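Local structure of adhesin (Neisseria gonorrhoeae, 6GQ4) at residues K11-V16 and S80-P85; Y15-G20 and K98-R103; P50-K55 and G64-Y69. The protein probably serves as a surface adhesin of the gonococcus and, as a recombinant antigen, elicits antibodies with bactericidal activity. One frame throughout, in Å; residues are numbered along the deposited sequence.

Contact 1: K11-V16 and S80-P85; sequences KTVSYV and SYRKQP. With NA (sodium ion), chain B.
The carbonyl oxygen Thr12 O is gripped end-on by the guanidinium group of Arg82, which offers it NH1 and NH2, each 3.2 Å away. The loop 80-85 is thereby fastened to the first strand, 9-16, of the antiparallel sheet of this ACP-like domain, next to a sodium site built from both segments. The two N-H groups use the carbonyl differently: NH2 lies in its plane on a lone pair, whereas NH1 sits 44° above it. A bend at chi3 of Arg82 (67°) folds the guanidinium back toward its neighbour Tyr81. NH1 also donates to Tyr81 OH at 2.8 Å, with the hydroxyl close to the guanidinium plane, so both partners help fix its rotation. Val13 supports the same group from one face with CG2, the methyl that also reaches Tyr81 CE2 at 3.7 Å. CG of Tyr81 sits between the backbone N and the carbonyl carbon (chi1 78°), which leaves the ring against Lys11 and Val13. Lys11 crosses it at about a right angle; its CB, CG and CD pass by Tyr81 OH, CB at 3.5 Å, and only the end of the chain leads away. Phe29 meets the Tyr81 ring edge-to-face. Further along the strand, the hydroxyl of Tyr15 reaches the sodium ion and is also hydrogen-bonded to Tyr27 OH. The loop contributes backbone carbonyls to the metal, and in the conformer given, NE2 of Gln84 bonds to Ala75 O. The sodium ion is bound by Tyr81 O at 2.4 Å and by Tyr15 OH and Gln84 O, both at 2.6 Å.

Contact 2: Y15-G20 and K98-R103; sequences YVCQQG and KDCSPR. With NA (sodium ion), chain B.
Gln18 and Asp99 meet with their amide and carboxylate planes almost perpendicular, 82° apart. Asp99 OD2 lies near the amide plane of Gln18, while NE2 comes to it from above the carboxylate plane, at 2.7 Å. Beyond CG the Gln18 chain is extended, and this lays the other end of the amide obliquely across Lys98, with OE1 3.6 Å from Lys98 CD. The backbones are tied beside the pair: Gln18 N donates to Lys98 O at 2.9 Å, and a water links Gln18 O to Lys98 N. Cys17 and Cys100 are joined by a disulfide (SG to SG 2.1 Å, chi3 106°). Beside it, Tyr15 CB packs on Cys100 CB at 3.8 Å, while the ring of Tyr15 brings its CD2 corner against the Ser101-Pro102 peptide. Val16 lies across the aliphatic part of Arg103 at about a right angle, CG1 touching Arg103 CG at 3.6 Å. Val16 and Ser101 exchange two backbone hydrogen bonds, each 3.0 Å between N and O, as an antiparallel hydrogen-bonded pair; Tyr15 and Pro102 follow as a non-hydrogen-bonded pair. Such a ladder, with a disulfide at the next pair along, Cys17 and Cys100, joins the first and last strands of the antiparallel ACP-like fold.

Contact 3: P50-K55 and G64-Y69; sequences PINLDK and GKEGGY
A chi1 of -174° points CG of Asn52 away from the backbone N of that residue and carries the amide across to the loop after strand 61-63, where ND2 donates to Gly64 O at 3.0 Å. Glu66 arrives from the other side: a bend at chi2 (-54°) swings its carboxylate back over the gap, and the Lys55 chain, bent in turn, runs in from the opposite direction. Lys55 NZ and Glu66 OE2 form a salt bridge of 2.7 Å, the ammonium approaching from above the carboxylate plane, 41° out of it. The Asn52 amide is held at both ends. Its ND2-Gly64 O bond is nearly straight and lies in the planes of both the amide and the carbonyl. On the other branch, OD1 accepts from Lys55 N at 3.0 Å, an Asx motif that curls residues 52-55 and, together with a weak bond from Asp54 N, settles which way round the amide sits. This curl follows the end of strand 45-50. There Gly64 N donates to Pro50 O at 2.8 Å, and a backbone bond between Asn52 and Phe62 continues the link, so the two outermost strands of the sheet, 45-50 and 61-63, approach each other here, consistent with a sheet rolled into a closed barrel. Gly64 takes a positive phi where its N and O both bond to segment 50-55. Beyond it, a type II beta turn from Lys65 to Gly68, closed by Gly68 N to Lys65 O at 3.1 Å, carries Glu66 out to the salt bridge, with Gly67 at its positive-phi position. A water completes the polar patch, accepting from Asn52 ND2 at 2.9 Å and donating to Glu66 OE2 at 2.6 Å.

From the N terminus, strand 9-16 enters both contact 1 and contact 2, sharing Tyr15 and Val16. Contact 1 closes a loop to the segment before strand 86-89, and contact 2 closes a still longer one to strand 95-102, the neighbour of 9-16 in the sheet. These two touch, with Ser14 O 3.0 Å from Arg103 N and Val13 packing on Pro102, and both reach the sodium ion through Tyr15. Contact 3 closes a short loop between 50-55 and 64-69 that falls within both larger ones. It lies across the chain's centre from them, about 19 and 21 Å away between centres, and ties the outermost strands together at the far side of the fold.

Contact 1: K11-V16 and S80-P85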
# COMPACT_ATOMS: atom_id res chain seq x y z
N LYS A 11 2.02 9.49 5.07
CA LYS A 11 0.98 9.11 5.98
C LYS A 11 1.07 7.58 6.16
O LYS A 11 1.33 6.87 5.18
CB LYS A 11 -0.39 9.50 5.40
CG LYS A 11 -0.57 10.96 4.95
CD LYS A 11 -0.96 11.89 6.00
CE LYS A 11 -1.02 13.31 5.50
NZ LYS A 11 -0.38 14.22 6.48
N THR A 12 0.72 7.09 7.34
CA THR A 12 0.90 5.72 7.69
C THR A 12 -0.46 5.12 8.06
O THR A 12 -1.25 5.76 8.77
CB THR A 12 1.97 5.50 8.76
OG1 THR A 12 3.23 5.96 8.28
CG2 THR A 12 2.17 4.04 9.07
N VAL A 13 -0.73 3.89 7.55
CA VAL A 13 -1.94 3.15 7.90
C VAL A 13 -1.55 1.78 8.48
O VAL A 13 -0.66 1.14 7.93
CB VAL A 13 -2.93 2.99 6.72
CG1 VAL A 13 -4.20 2.30 7.15
CG2 VAL A 13 -3.30 4.30 6.07
N SER A 14 -2.22 1.39 9.58
CA SER A 14 -2.10 0.08 10.22
C SER A 14 -3.23 -0.83 9.72
O SER A 14 -4.42 -0.43 9.71
CB SER A 14 -2.13 0.21 11.71
OG SER A 14 -0.90 0.74 12.19
N TYR A 15 -2.86 -2.04 9.30
CA TYR A 15 -3.88 -2.99 8.80
C TYR A 15 -3.91 -4.29 9.61
O TYR A 15 -2.91 -4.71 10.17
CB TYR A 15 -3.58 -3.38 7.36
CG TYR A 15 -3.52 -2.23 6.42
CD1 TYR A 15 -2.36 -1.51 6.23
CD2 TYR A 15 -4.63 -1.91 5.68
CE1 TYR A 15 -2.31 -0.44 5.35
CE2 TYR A 15 -4.60 -0.84 4.81
CZ TYR A 15 -3.44 -0.11 4.63
OH TYR A 15 -3.45 0.97 3.74
N VAL A 16 -5.09 -4.93 9.61
CA VAL A 16 -5.26 -6.28 10.06
C VAL A 16 -5.66 -7.15 8.87
O VAL A 16 -6.59 -6.84 8.12
CB VAL A 16 -6.25 -6.36 11.25
CG1 VAL A 16 -5.69 -5.57 12.42
CG2 VAL A 16 -7.66 -5.89 10.90
N SER A 80 -9.19 9.05 0.15
CA SER A 80 -9.63 7.66 0.13
C SER A 80 -8.71 6.71 0.92
O SER A 80 -9.17 5.60 1.23
CB SER A 80 -9.75 7.13 -1.30
OG SER A 80 -8.47 6.79 -1.82
N TYR A 81 -7.46 7.11 1.15
CA TYR A 81 -6.40 6.15 1.37
C TYR A 81 -6.64 5.37 2.66
O TYR A 81 -6.16 4.20 2.77
CB TYR A 81 -5.01 6.76 1.28
CG TYR A 81 -4.64 7.53 2.50
CD1 TYR A 81 -5.24 8.75 2.77
CD2 TYR A 81 -3.85 6.96 3.50
CE1 TYR A 81 -4.93 9.45 3.93
CE2 TYR A 81 -3.53 7.67 4.63
CZ TYR A 81 -4.12 8.88 4.88
OH TYR A 81 -3.84 9.54 6.04
N ARG A 82 -7.29 5.97 3.67
CA ARG A 82 -7.40 5.24 4.95
C ARG A 82 -8.61 4.30 5.00
O ARG A 82 -8.78 3.58 5.99
CB ARG A 82 -7.50 6.17 6.16
CG ARG A 82 -6.54 7.35 6.18
CD ARG A 82 -6.48 8.05 7.55
NE ARG A 82 -5.90 7.21 8.57
CZ ARG A 82 -4.59 7.00 8.79
NH1 ARG A 82 -3.63 7.77 8.26
NH2 ARG A 82 -4.28 6.01 9.60
N LYS A 83 -9.40 4.26 3.94
CA LYS A 83 -10.55 3.38 3.87
C LYS A 83 -10.29 2.18 2.97
O LYS A 83 -11.11 1.26 2.98
CB LYS A 83 -11.75 4.16 3.34
CG LYS A 83 -12.31 5.19 4.29
CD LYS A 83 -13.63 5.79 3.82
CE LYS A 83 -13.52 6.66 2.58
NZ LYS A 83 -12.91 7.97 2.91
N GLN A 84 -9.22 2.17 2.18
CA GLN A 84 -9.08 1.12 1.14
C GLN A 84 -8.45 -0.14 1.76
O GLN A 84 -7.42 -0.10 2.44
CB GLN A 84 -8.29 1.60 -0.07
CG GLN A 84 -8.94 2.77 -0.83
CD GLN A 84 -10.13 2.36 -1.66
OE1 GLN A 84 -10.92 1.50 -1.27
NE2 GLN A 84 -10.26 2.96 -2.83
N PRO A 85 -9.05 -1.32 1.52
CA PRO A 85 -8.37 -2.56 1.87
C PRO A 85 -7.22 -2.76 0.88
O PRO A 85 -7.29 -2.24 -0.26
CB PRO A 85 -9.45 -3.63 1.77
CG PRO A 85 -10.62 -3.02 1.09
CD PRO A 85 -10.36 -1.55 0.90
NA NA B . -5.87 1.83 3.23
O HOH W 1 -0.62 8.98 9.41
O HOH W 2 -5.21 1.48 1.77

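Contact 2: Y15-G20 and K98-R103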
# COMPACT_ATOMS: atom_id res chain seq x y z
N TYR A 15 -2.86 -2.04 9.30
CA TYR A 15 -3.88 -2.99 8.80
C TYR A 15 -3.91 -4.29 9.61
O TYR A 15 -2.91 -4.71 10.17
CB TYR A 15 -3.58 -3.38 7.36
CG TYR A 15 -3.52 -2.23 6.42
CD1 TYR A 15 -2.36 -1.51 6.23
CD2 TYR A 15 -4.63 -1.91 5.68
CE1 TYR A 15 -2.31 -0.44 5.35
CE2 TYR A 15 -4.60 -0.84 4.81
CZ TYR A 15 -3.44 -0.11 4.63
OH TYR A 15 -3.45 0.97 3.74
N VAL A 16 -5.09 -4.93 9.61
CA VAL A 16 -5.26 -6.28 10.06
C VAL A 16 -5.66 -7.15 8.87
O VAL A 16 -6.59 -6.84 8.12
CB VAL A 16 -6.25 -6.36 11.25
CG1 VAL A 16 -5.69 -5.57 12.42
CG2 VAL A 16 -7.66 -5.89 10.90
N CYS A 17 -4.91 -8.24 8.70
CA CYS A 17 -5.04 -9.12 7.56
C CYS A 17 -5.51 -10.48 8.03
O CYS A 17 -5.64 -10.72 9.24
CB CYS A 17 -3.71 -9.20 6.83
SG CYS A 17 -2.93 -7.58 6.60
N GLN A 18 -5.74 -11.38 7.07
CA GLN A 18 -6.09 -12.73 7.40
C GLN A 18 -4.90 -13.44 8.04
O GLN A 18 -3.76 -12.97 7.97
CB GLN A 18 -6.54 -13.48 6.15
CG GLN A 18 -7.83 -12.93 5.57
CD GLN A 18 -8.30 -13.80 4.43
OE1 GLN A 18 -7.70 -14.84 4.13
NE2 GLN A 18 -9.39 -13.39 3.79
N GLN A 19 -5.21 -14.58 8.66
CA GLN A 19 -4.24 -15.45 9.37
C GLN A 19 -3.49 -14.67 10.46
O GLN A 19 -2.29 -14.90 10.65
CB GLN A 19 -3.19 -16.06 8.42
CG GLN A 19 -3.72 -16.60 7.10
CD GLN A 19 -4.76 -17.67 7.27
OE1 GLN A 19 -5.70 -17.52 8.06
NE2 GLN A 19 -4.61 -18.76 6.52
N GLY A 20 -4.20 -13.75 11.14
CA GLY A 20 -3.68 -12.92 12.23
C GLY A 20 -2.50 -12.04 11.84
O GLY A 20 -1.78 -11.58 12.71
N LYS A 98 -3.00 -10.72 3.13
CA LYS A 98 -4.22 -11.02 2.41
C LYS A 98 -5.39 -10.33 3.10
O LYS A 98 -5.50 -10.36 4.36
CB LYS A 98 -4.49 -12.54 2.37
CG LYS A 98 -5.63 -12.97 1.47
CD LYS A 98 -5.65 -14.47 1.15
CE LYS A 98 -6.93 -14.92 0.47
NZ LYS A 98 -7.27 -14.09 -0.72
N ASP A 99 -6.20 -9.63 2.28
CA ASP A 99 -7.49 -9.16 2.73
C ASP A 99 -7.27 -8.25 3.96
O ASP A 99 -7.90 -8.43 4.98
CB ASP A 99 -8.36 -10.40 2.94
CG ASP A 99 -9.75 -10.16 3.47
OD1 ASP A 99 -10.43 -9.28 2.93
OD2 ASP A 99 -10.14 -10.90 4.42
N CYS A 100 -6.39 -7.24 3.80
CA CYS A 100 -5.99 -6.36 4.87
C CYS A 100 -6.92 -5.15 4.91
O CYS A 100 -6.95 -4.37 3.95
CB CYS A 100 -4.58 -5.83 4.67
SG CYS A 100 -3.30 -7.10 4.56
N SER A 101 -7.67 -4.98 6.01
CA SER A 101 -8.43 -3.74 6.16
C SER A 101 -7.70 -2.83 7.14
O SER A 101 -6.94 -3.28 8.00
CB SER A 101 -9.85 -3.95 6.58
OG SER A 101 -9.94 -4.98 7.55
N PRO A 102 -7.92 -1.51 7.00
CA PRO A 102 -7.39 -0.57 7.98
C PRO A 102 -8.12 -0.77 9.32
O PRO A 102 -9.35 -0.89 9.35
CB PRO A 102 -7.61 0.79 7.29
CG PRO A 102 -8.82 0.56 6.41
CD PRO A 102 -8.69 -0.86 5.93
N ARG A 103 -7.33 -0.78 10.39
CA ARG A 103 -7.73 -1.06 11.82
C ARG A 103 -8.74 -0.03 12.35
O ARG A 103 -8.45 1.16 12.31
CB ARG A 103 -6.55 -0.85 12.78
CG ARG A 103 -5.60 -2.02 12.97
CD ARG A 103 -5.19 -2.24 14.43
NE ARG A 103 -4.97 -1.03 15.24
CZ ARG A 103 -3.77 -0.54 15.58
NH1 ARG A 103 -3.63 0.12 16.72
NH2 ARG A 103 -2.71 -0.74 14.79
NA NA B . -5.87 1.83 3.23
O HOH W 3 -2.61 -12.27 5.43
O HOH W 2 -5.21 1.48 1.77

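Contact 3: P50-K55 and G64-Y69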
# COMPACT_ATOMS: atom_id res chain seq x y z
N PRO A 50 7.41 1.98 -5.38
CA PRO A 50 6.89 3.18 -6.08
C PRO A 50 5.56 2.87 -6.77
O PRO A 50 5.31 1.71 -7.19
CB PRO A 50 7.96 3.47 -7.14
CG PRO A 50 9.19 2.80 -6.57
CD PRO A 50 8.70 1.52 -5.93
N ILE A 51 4.69 3.87 -6.88
CA ILE A 51 3.46 3.66 -7.61
C ILE A 51 3.80 3.20 -9.04
O ILE A 51 4.76 3.64 -9.66
CB ILE A 51 2.56 4.91 -7.61
CG1 ILE A 51 1.13 4.56 -8.07
CG2 ILE A 51 3.15 6.09 -8.41
CD1 ILE A 51 0.12 5.66 -7.85
N ASN A 52 3.06 2.18 -9.48
CA ASN A 52 3.30 1.59 -10.80
C ASN A 52 2.27 2.18 -11.78
O ASN A 52 1.09 1.87 -11.71
CB ASN A 52 3.23 0.06 -10.72
CG ASN A 52 3.62 -0.57 -12.03
OD1 ASN A 52 3.16 -0.10 -13.06
ND2 ASN A 52 4.42 -1.65 -11.99
N LEU A 53 2.71 3.13 -12.58
CA LEU A 53 1.82 3.81 -13.48
C LEU A 53 1.59 3.01 -14.77
O LEU A 53 0.75 3.45 -15.59
CB LEU A 53 2.42 5.18 -13.79
CG LEU A 53 2.60 6.12 -12.60
CD1 LEU A 53 3.22 7.44 -13.01
CD2 LEU A 53 1.32 6.33 -11.85
N ASP A 54 2.31 1.92 -14.99
CA ASP A 54 1.98 0.96 -16.08
C ASP A 54 0.73 0.13 -15.77
O ASP A 54 -0.06 -0.18 -16.69
CB ASP A 54 3.19 0.07 -16.39
CG ASP A 54 4.42 0.87 -16.80
OD1 ASP A 54 4.25 1.92 -17.47
OD2 ASP A 54 5.55 0.38 -16.55
N LYS A 55 0.50 -0.18 -14.50
CA LYS A 55 -0.58 -1.02 -14.08
C LYS A 55 -1.77 -0.27 -13.49
O LYS A 55 -2.90 -0.75 -13.62
CB LYS A 55 -0.04 -2.01 -13.05
CG LYS A 55 0.89 -3.03 -13.68
CD LYS A 55 0.87 -4.37 -13.02
CE LYS A 55 1.51 -4.28 -11.67
NZ LYS A 55 2.41 -5.42 -11.41
N GLY A 64 4.94 -1.07 -6.80
CA GLY A 64 6.04 -2.03 -6.93
C GLY A 64 6.29 -2.40 -8.38
O GLY A 64 5.45 -2.22 -9.26
N LYS A 65 7.50 -2.85 -8.64
CA LYS A 65 7.90 -3.38 -9.98
C LYS A 65 7.46 -4.84 -10.13
O LYS A 65 7.46 -5.58 -9.16
CB LYS A 65 9.43 -3.36 -10.12
CG LYS A 65 10.04 -1.97 -10.25
CD LYS A 65 9.85 -1.33 -11.62
CE LYS A 65 10.75 -1.91 -12.68
NZ LYS A 65 11.41 -0.84 -13.45
N GLU A 66 7.24 -5.27 -11.38
CA GLU A 66 7.19 -6.76 -11.73
C GLU A 66 8.44 -7.43 -11.21
O GLU A 66 9.52 -6.87 -11.43
CB GLU A 66 7.28 -7.06 -13.23
CG GLU A 66 6.19 -6.41 -14.03
CD GLU A 66 4.78 -6.70 -13.57
OE1 GLU A 66 4.53 -7.84 -13.13
OE2 GLU A 66 3.94 -5.79 -13.64
N GLY A 67 8.32 -8.60 -10.56
CA GLY A 67 9.46 -9.27 -10.03
C GLY A 67 9.72 -8.94 -8.55
O GLY A 67 10.56 -9.58 -7.91
N GLY A 68 9.00 -7.95 -8.01
CA GLY A 68 9.17 -7.54 -6.62
C GLY A 68 7.88 -7.72 -5.83
O GLY A 68 6.86 -8.29 -6.31
N TYR A 69 7.91 -7.14 -4.60
CA TYR A 69 6.71 -7.06 -3.83
C TYR A 69 5.77 -6.06 -4.51
O TYR A 69 6.23 -5.01 -4.94
CB TYR A 69 6.97 -6.65 -2.38
CG TYR A 69 7.59 -7.73 -1.54
CD1 TYR A 69 6.80 -8.66 -0.88
CD2 TYR A 69 8.97 -7.84 -1.40
CE1 TYR A 69 7.36 -9.66 -0.11
CE2 TYR A 69 9.54 -8.81 -0.61
CZ TYR A 69 8.74 -9.75 0.03
OH TYR A 69 9.29 -10.73 0.80
O HOH W 4 4.72 -3.37 -14.31